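Local coordinates for 2''-aminoglycoside nucleotidyltransferase (PDB 4WQK), which adenylates the 2''-hydroxyl of kanamycin, gentamicin, tobramycin and related aminoglycosides with the help of two magnesium ions, and so makes bacteria resistant to them, at residues Q6-I10 / K42-I46; D45-P51 / L85-A91. One frame throughout, in Å; residues are numbered along the deposited sequence.

How the interactions relate
Both contacts belong to the N-terminal domain of this two-domain monomer, and their centres lie about 12 Å apart. Along the chain helix 5-19 comes first, then the loop 42-46 that it meets in interaction 1; this loop runs straight into strand 46-51, which pairs in parallel with strand 84-93 in interaction 2. Asp-45 and Ile-46 stand at the junction and take part in both. Ile-46 packs against the helix, while Asp-45 and Asp-47 bind magnesium, with Asp-87 joining them at the second site. Interaction 1 thus ties the loop leading into the strand to helix 5-19, and interaction 2 brings Asp-87 beside the first two aspartates, completing the metal site of a nucleotidyltransferase fold.

Interaction 1: Q6-I10 / K42-I46; sequences QVTLI and KHDDI. With MG (magnesium ion), chain B.
Gln-6, in the first turns of helix 5-19, reaches the loop before strand 46-51 and binds the backbone of His-43. Its chain is extended beyond CG (chi2 179°), which carries the amide out from the helix to the loop. NE2 donates to His-43 O at 2.8 Å with an N-H...O angle of 159°. The carbonyl oxygen lies close to the plane of the Gln-6 amide, whereas the donor sits above the carbonyl plane of His-43. A second hydrogen bond joins NE2 to Glu-84 OE1 on strand 84-93.

The other end of the amide works through water. Water 1 donates to Gln-6 OE1 at 2.7 Å and accepts from Lys-42 NZ and from the backbone N of His-43, the latter at 2.9 Å. OE1 also receives a hydrogen bond from Trp-30, while the His-43 ring is tied through NE2 to Asp-33.

Apolar contact centres on Ile-46. Its CD1 meets Ile-10 CG1 at 3.8 Å and Leu-9 CD2 at 3.9 Å, the branches crossing at a slant. Trp-30 of helix 28-36 touches both isoleucines.

The metal lies on the far side of the loop from helix 5-19. Asp-45 has its CB directed away from residues 6-10, and its OD1 holds the magnesium ion at 2.0 Å. Water 2, one of the four water ligands of this ion, also donates to Asp-45 O, so the backbone carbonyl reaches the metal through water.

With both ends of the Gln-6 amide engaged, its rotation is fixed and the backbone at His-43 is gripped through its N-H, by way of water, and directly through its C=O. The loop is thereby tied to the helix two residues before the metal ligand Asp-45, while Ile-46, just after it, is packed against Leu-9 and Ile-10.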
loop_
_atom_site.group_PDB
_atom_site.type_symbol
_atom_site.label_atom_id
_atom_site.label_comp_id
_atom_site.label_asym_id
_atom_site.label_seq_id
_atom_site.Cartn_x
_atom_site.Cartn_y
_atom_site.Cartn_z
ATOM N N GLN A 6 -2.025 -8.420 -13.342
ATOM C CA GLN A 6 -1.961 -7.966 -11.957
ATOM C C GLN A 6 -3.344 -7.915 -11.322
ATOM O O GLN A 6 -3.487 -8.261 -10.156
ATOM C CB GLN A 6 -1.295 -6.581 -11.818
ATOM C CG GLN A 6 0.190 -6.644 -11.972
ATOM C CD GLN A 6 0.823 -5.277 -11.863
ATOM O OE1 GLN A 6 0.128 -4.260 -11.761
ATOM N NE2 GLN A 6 2.152 -5.242 -11.923
ATOM N N VAL A 7 -4.354 -7.488 -12.082
ATOM C CA VAL A 7 -5.724 -7.436 -11.539
ATOM C C VAL A 7 -6.169 -8.846 -11.163
ATOM O O VAL A 7 -6.663 -9.069 -10.042
ATOM C CB VAL A 7 -6.727 -6.818 -12.534
ATOM C CG1 VAL A 7 -8.176 -7.060 -12.073
ATOM C CG2 VAL A 7 -6.488 -5.304 -12.642
ATOM N N THR A 8 -5.922 -9.807 -12.043
ATOM C CA THR A 8 -6.334 -11.184 -11.780
ATOM C C THR A 8 -5.596 -11.697 -10.543
ATOM O O THR A 8 -6.197 -12.340 -9.660
ATOM C CB THR A 8 -6.053 -12.083 -12.980
ATOM O OG1 THR A 8 -6.846 -11.641 -14.091
ATOM C CG2 THR A 8 -6.423 -13.512 -12.655
ATOM N N LEU A 9 -4.302 -11.357 -10.402
ATOM C CA LEU A 9 -3.534 -11.787 -9.243
ATOM C C LEU A 9 -4.004 -11.148 -7.945
ATOM O O LEU A 9 -4.121 -11.828 -6.912
ATOM C CB LEU A 9 -2.038 -11.503 -9.476
ATOM C CG LEU A 9 -1.163 -11.917 -8.288
ATOM C CD1 LEU A 9 -1.221 -13.427 -8.047
ATOM C CD2 LEU A 9 0.275 -11.506 -8.631
ATOM N N ILE A 10 -4.286 -9.844 -7.951
ATOM C CA ILE A 10 -4.853 -9.146 -6.812
ATOM C C ILE A 10 -6.155 -9.837 -6.395
ATOM O O ILE A 10 -6.364 -10.105 -5.195
ATOM C CB ILE A 10 -5.110 -7.647 -7.125
ATOM C CG1 ILE A 10 -3.775 -6.908 -7.210
ATOM C CG2 ILE A 10 -5.984 -7.031 -6.046
ATOM C CD1 ILE A 10 -3.897 -5.485 -7.831
ATOM N N LYS A 42 0.572 1.806 -15.666
ATOM C CA LYS A 42 1.137 0.485 -15.440
ATOM C C LYS A 42 1.930 0.538 -14.135
ATOM O O LYS A 42 2.687 1.476 -13.890
ATOM C CB LYS A 42 2.026 0.062 -16.622
ATOM C CG LYS A 42 2.568 -1.357 -16.520
ATOM C CD LYS A 42 1.456 -2.392 -16.646
ATOM C CE LYS A 42 1.865 -3.747 -16.041
ATOM N NZ LYS A 42 0.686 -4.644 -15.837
ATOM N N HIS A 43 1.755 -0.482 -13.308
ATOM C CA HIS A 43 2.404 -0.564 -11.985
ATOM C C HIS A 43 3.514 -1.602 -11.977
ATOM O O HIS A 43 3.325 -2.713 -12.480
ATOM C CB HIS A 43 1.364 -0.900 -10.922
ATOM C CG HIS A 43 0.286 0.119 -10.810
ATOM N ND1 HIS A 43 0.503 1.358 -10.242
ATOM C CD2 HIS A 43 -0.998 0.113 -11.240
ATOM C CE1 HIS A 43 -0.607 2.068 -10.327
ATOM N NE2 HIS A 43 -1.536 1.333 -10.905
ATOM N N ASP A 44 4.668 -1.248 -11.407
ATOM C CA ASP A 44 5.822 -2.140 -11.385
ATOM C C ASP A 44 5.567 -3.360 -10.502
ATOM O O ASP A 44 6.141 -4.429 -10.729
ATOM C CB ASP A 44 7.076 -1.414 -10.861
ATOM C CG ASP A 44 7.670 -0.431 -11.859
ATOM O OD1 ASP A 44 7.297 -0.429 -13.060
ATOM O OD2 ASP A 44 8.551 0.340 -11.414
ATOM N N ASP A 45 4.737 -3.175 -9.485
ATOM C CA ASP A 45 4.445 -4.256 -8.554
ATOM C C ASP A 45 3.143 -3.998 -7.811
ATOM O O ASP A 45 2.474 -3.001 -8.074
ATOM C CB ASP A 45 5.605 -4.451 -7.572
ATOM C CG ASP A 45 5.843 -3.250 -6.684
ATOM O OD1 ASP A 45 4.956 -2.395 -6.523
ATOM O OD2 ASP A 45 6.959 -3.152 -6.147
ATOM N N ILE A 46 2.772 -4.917 -6.918
ATOM C CA ILE A 46 1.587 -4.774 -6.104
ATOM C C ILE A 46 2.053 -4.595 -4.656
ATOM O O ILE A 46 2.739 -5.458 -4.139
ATOM C CB ILE A 46 0.679 -6.004 -6.176
ATOM C CG1 ILE A 46 0.201 -6.223 -7.619
ATOM C CG2 ILE A 46 -0.543 -5.856 -5.296
ATOM C CD1 ILE A 46 -0.147 -7.659 -7.879
HETATM MG MG MG B . 4.787 -0.575 -5.755
HETATM O O HOH W 1 -0.076 -2.631 -13.941
HETATM O O HOH W 2 2.879 -0.490 -7.063
HETATM O O HOH W 3 3.996 1.693 -5.415
HETATM O O HOH W 4 5.613 0.577 -4.615
HETATM O O HOH W 5 6.033 0.113 -7.150
#

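Interaction 2: D45-P51 / L85-A91; sequences DIDLTFP and LLDCEPA. With MG (magnesium ion), chain B; GOL (glycerol), chain L.
Asp-47 and Asp-87 stand side by side on paired parallel strands, pointing the same way with carboxylate planes 54° apart. Asp-47 OD1 and Asp-87 OD2 are 3.0 Å apart, a closeness of two acceptors explained by a second magnesium ion that both bind. The Asp-47 carboxylate bridges the metals, its OD2 holding the first ion at 2.0 Å next to Asp-45 OD1. In Asp-87, the inferred proton acceptor, a chi1 of -180° sets OD2 beside Asp-47 OD1. O3 of a glycerol probably carried over from crystallisation donates to Asp-47 OD1 at 2.6 Å, and water 6 joins Thr-49 OG1, itself hydrogen-bonded to Asn-124 OD1, to Glu-89 OE2 on this same face.

On the reverse face Leu-86 lies alongside Ile-46, and its CD1 meets Leu-48 CD1. Farther along, Pro-90 CA sits over the centre of the Phe-50 ring in a CH-pi contact, 3.8 Å from the centroid. Six backbone hydrogen bonds, from Ile-46 N to Leu-85 O through Ala-91 N to Phe-50 O, keep the pairing in step.

Strands 25-27 and 76-81 flank the pair in the sheet, while helices 5-19 and 55-64 pack on the face of Ile-46, Leu-86, Cys-88 and Phe-50.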
loop_
_atom_site.group_PDB
_atom_site.type_symbol
_atom_site.label_atom_id
_atom_site.label_comp_id
_atom_site.label_asym_id
_atom_site.label_seq_id
_atom_site.Cartn_x
_atom_site.Cartn_y
_atom_site.Cartn_z
ATOM N N ASP A 45 4.737 -3.175 -9.485
ATOM C CA ASP A 45 4.445 -4.256 -8.554
ATOM C C ASP A 45 3.143 -3.998 -7.811
ATOM O O ASP A 45 2.474 -3.001 -8.074
ATOM C CB ASP A 45 5.605 -4.451 -7.572
ATOM C CG ASP A 45 5.843 -3.250 -6.684
ATOM O OD1 ASP A 45 4.956 -2.395 -6.523
ATOM O OD2 ASP A 45 6.959 -3.152 -6.147
ATOM N N ILE A 46 2.772 -4.917 -6.918
ATOM C CA ILE A 46 1.587 -4.774 -6.104
ATOM C C ILE A 46 2.053 -4.595 -4.656
ATOM O O ILE A 46 2.739 -5.458 -4.139
ATOM C CB ILE A 46 0.679 -6.004 -6.176
ATOM C CG1 ILE A 46 0.201 -6.223 -7.619
ATOM C CG2 ILE A 46 -0.543 -5.856 -5.296
ATOM C CD1 ILE A 46 -0.147 -7.659 -7.879
ATOM N N ASP A 47 1.671 -3.494 -4.024
ATOM C CA ASP A 47 2.029 -3.261 -2.617
ATOM C C ASP A 47 0.903 -3.713 -1.710
ATOM O O ASP A 47 -0.271 -3.381 -1.938
ATOM C CB ASP A 47 2.345 -1.796 -2.377
ATOM C CG ASP A 47 3.540 -1.336 -3.226
ATOM O OD1 ASP A 47 4.695 -1.484 -2.808
ATOM O OD2 ASP A 47 3.347 -0.862 -4.352
ATOM N N LEU A 48 1.265 -4.462 -0.667
ATOM C CA LEU A 48 0.270 -4.945 0.288
ATOM C C LEU A 48 0.700 -4.615 1.685
ATOM O O LEU A 48 1.884 -4.709 2.024
ATOM C CB LEU A 48 0.106 -6.477 0.224
ATOM C CG LEU A 48 -0.338 -7.051 -1.119
ATOM C CD1 LEU A 48 -0.230 -8.576 -1.133
ATOM C CD2 LEU A 48 -1.799 -6.626 -1.414
ATOM N N THR A 49 -0.289 -4.275 2.509
ATOM C CA THR A 49 -0.074 -4.096 3.935
ATOM C C THR A 49 -0.826 -5.238 4.642
ATOM O O THR A 49 -1.997 -5.481 4.367
ATOM C CB THR A 49 -0.585 -2.734 4.395
ATOM O OG1 THR A 49 0.130 -1.694 3.706
ATOM C CG2 THR A 49 -0.340 -2.573 5.890
ATOM N N PHE A 50 -0.145 -5.926 5.558
ATOM C CA PHE A 50 -0.719 -7.149 6.159
ATOM C C PHE A 50 -0.581 -7.108 7.693
ATOM O O PHE A 50 0.350 -6.493 8.209
ATOM C CB PHE A 50 -0.013 -8.414 5.625
ATOM C CG PHE A 50 1.456 -8.488 5.975
ATOM C CD1 PHE A 50 2.459 -7.885 5.162
ATOM C CD2 PHE A 50 1.883 -9.139 7.139
ATOM C CE1 PHE A 50 3.807 -7.925 5.483
ATOM C CE2 PHE A 50 3.231 -9.179 7.453
ATOM C CZ PHE A 50 4.204 -8.588 6.637
ATOM N N PRO A 51 -1.472 -7.819 8.405
ATOM C CA PRO A 51 -1.307 -7.913 9.865
ATOM C C PRO A 51 0.004 -8.596 10.238
ATOM O O PRO A 51 0.239 -9.765 9.897
ATOM C CB PRO A 51 -2.521 -8.755 10.292
ATOM C CG PRO A 51 -3.528 -8.486 9.231
ATOM C CD PRO A 51 -2.734 -8.428 7.936
ATOM N N LEU A 85 5.620 -9.096 -8.853
ATOM C CA LEU A 85 6.232 -8.808 -7.564
ATOM C C LEU A 85 5.211 -8.253 -6.587
ATOM O O LEU A 85 4.387 -7.412 -6.941
ATOM C CB LEU A 85 7.388 -7.811 -7.728
ATOM C CG LEU A 85 8.841 -8.303 -7.732
ATOM C CD1 LEU A 85 8.972 -9.812 -7.930
ATOM C CD2 LEU A 85 9.629 -7.550 -8.788
ATOM N N LEU A 86 5.272 -8.758 -5.363
ATOM C CA LEU A 86 4.500 -8.254 -4.239
ATOM C C LEU A 86 5.423 -7.579 -3.231
ATOM O O LEU A 86 6.366 -8.209 -2.723
ATOM C CB LEU A 86 3.775 -9.383 -3.515
ATOM C CG LEU A 86 2.884 -10.326 -4.292
ATOM C CD1 LEU A 86 2.174 -11.214 -3.283
ATOM C CD2 LEU A 86 1.917 -9.495 -5.107
ATOM N N ASP A 87 5.113 -6.340 -2.889
ATOM C CA ASP A 87 5.946 -5.563 -1.941
ATOM C C ASP A 87 5.133 -5.440 -0.661
ATOM O O ASP A 87 4.164 -4.685 -0.622
ATOM C CB ASP A 87 6.267 -4.202 -2.561
ATOM C CG ASP A 87 7.124 -3.311 -1.673
ATOM O OD1 ASP A 87 7.395 -3.656 -0.519
ATOM O OD2 ASP A 87 7.515 -2.222 -2.170
ATOM N N CYS A 88 5.501 -6.215 0.357
ATOM C CA CYS A 88 4.628 -6.450 1.481
ATOM C C CYS A 88 5.157 -5.813 2.773
ATOM O O CYS A 88 6.319 -6.027 3.110
ATOM C CB CYS A 88 4.485 -7.956 1.697
ATOM S SG CYS A 88 3.736 -8.805 0.310
ATOM N N GLU A 89 4.331 -5.028 3.467
ATOM C CA GLU A 89 4.770 -4.464 4.737
ATOM C C GLU A 89 3.754 -4.709 5.855
ATOM O O GLU A 89 2.534 -4.704 5.621
ATOM C CB GLU A 89 5.052 -2.964 4.595
ATOM C CG GLU A 89 3.884 -2.094 4.245
ATOM C CD GLU A 89 4.242 -0.597 4.345
ATOM O OE1 GLU A 89 5.035 -0.232 5.223
ATOM O OE2 GLU A 89 3.749 0.206 3.545
ATOM N N PRO A 90 4.259 -4.927 7.070
ATOM C CA PRO A 90 3.353 -5.224 8.191
ATOM C C PRO A 90 2.694 -3.973 8.759
ATOM O O PRO A 90 3.250 -2.852 8.721
ATOM C CB PRO A 90 4.277 -5.838 9.245
ATOM C CG PRO A 90 5.622 -5.180 8.967
ATOM C CD PRO A 90 5.675 -5.096 7.435
ATOM N N ALA A 91 1.498 -4.193 9.305
ATOM C CA ALA A 91 0.849 -3.224 10.185
ATOM C C ALA A 91 0.539 -3.972 11.476
ATOM O O ALA A 91 0.351 -5.186 11.471
ATOM C CB ALA A 91 -0.399 -2.663 9.565
HETATM MG MG MG B . 4.787 -0.575 -5.755
HETATM C C1 GOL L . 8.043 1.456 0.410
HETATM O O1 GOL L . 8.948 1.225 1.464
HETATM C C2 GOL L . 6.802 0.631 0.725
HETATM O O2 GOL L . 5.942 1.286 1.650
HETATM C C3 GOL L . 6.079 0.314 -0.569
HETATM O O3 GOL L . 5.523 -0.973 -0.425
HETATM O O HOH W 2 2.879 -0.490 -7.063
HETATM O O HOH W 6 2.029 -1.247 1.524
HETATM O O HOH W 3 3.996 1.693 -5.415
HETATM O O HOH W 4 5.613 0.577 -4.615
HETATM O O HOH W 5 6.033 0.113 -7.150
#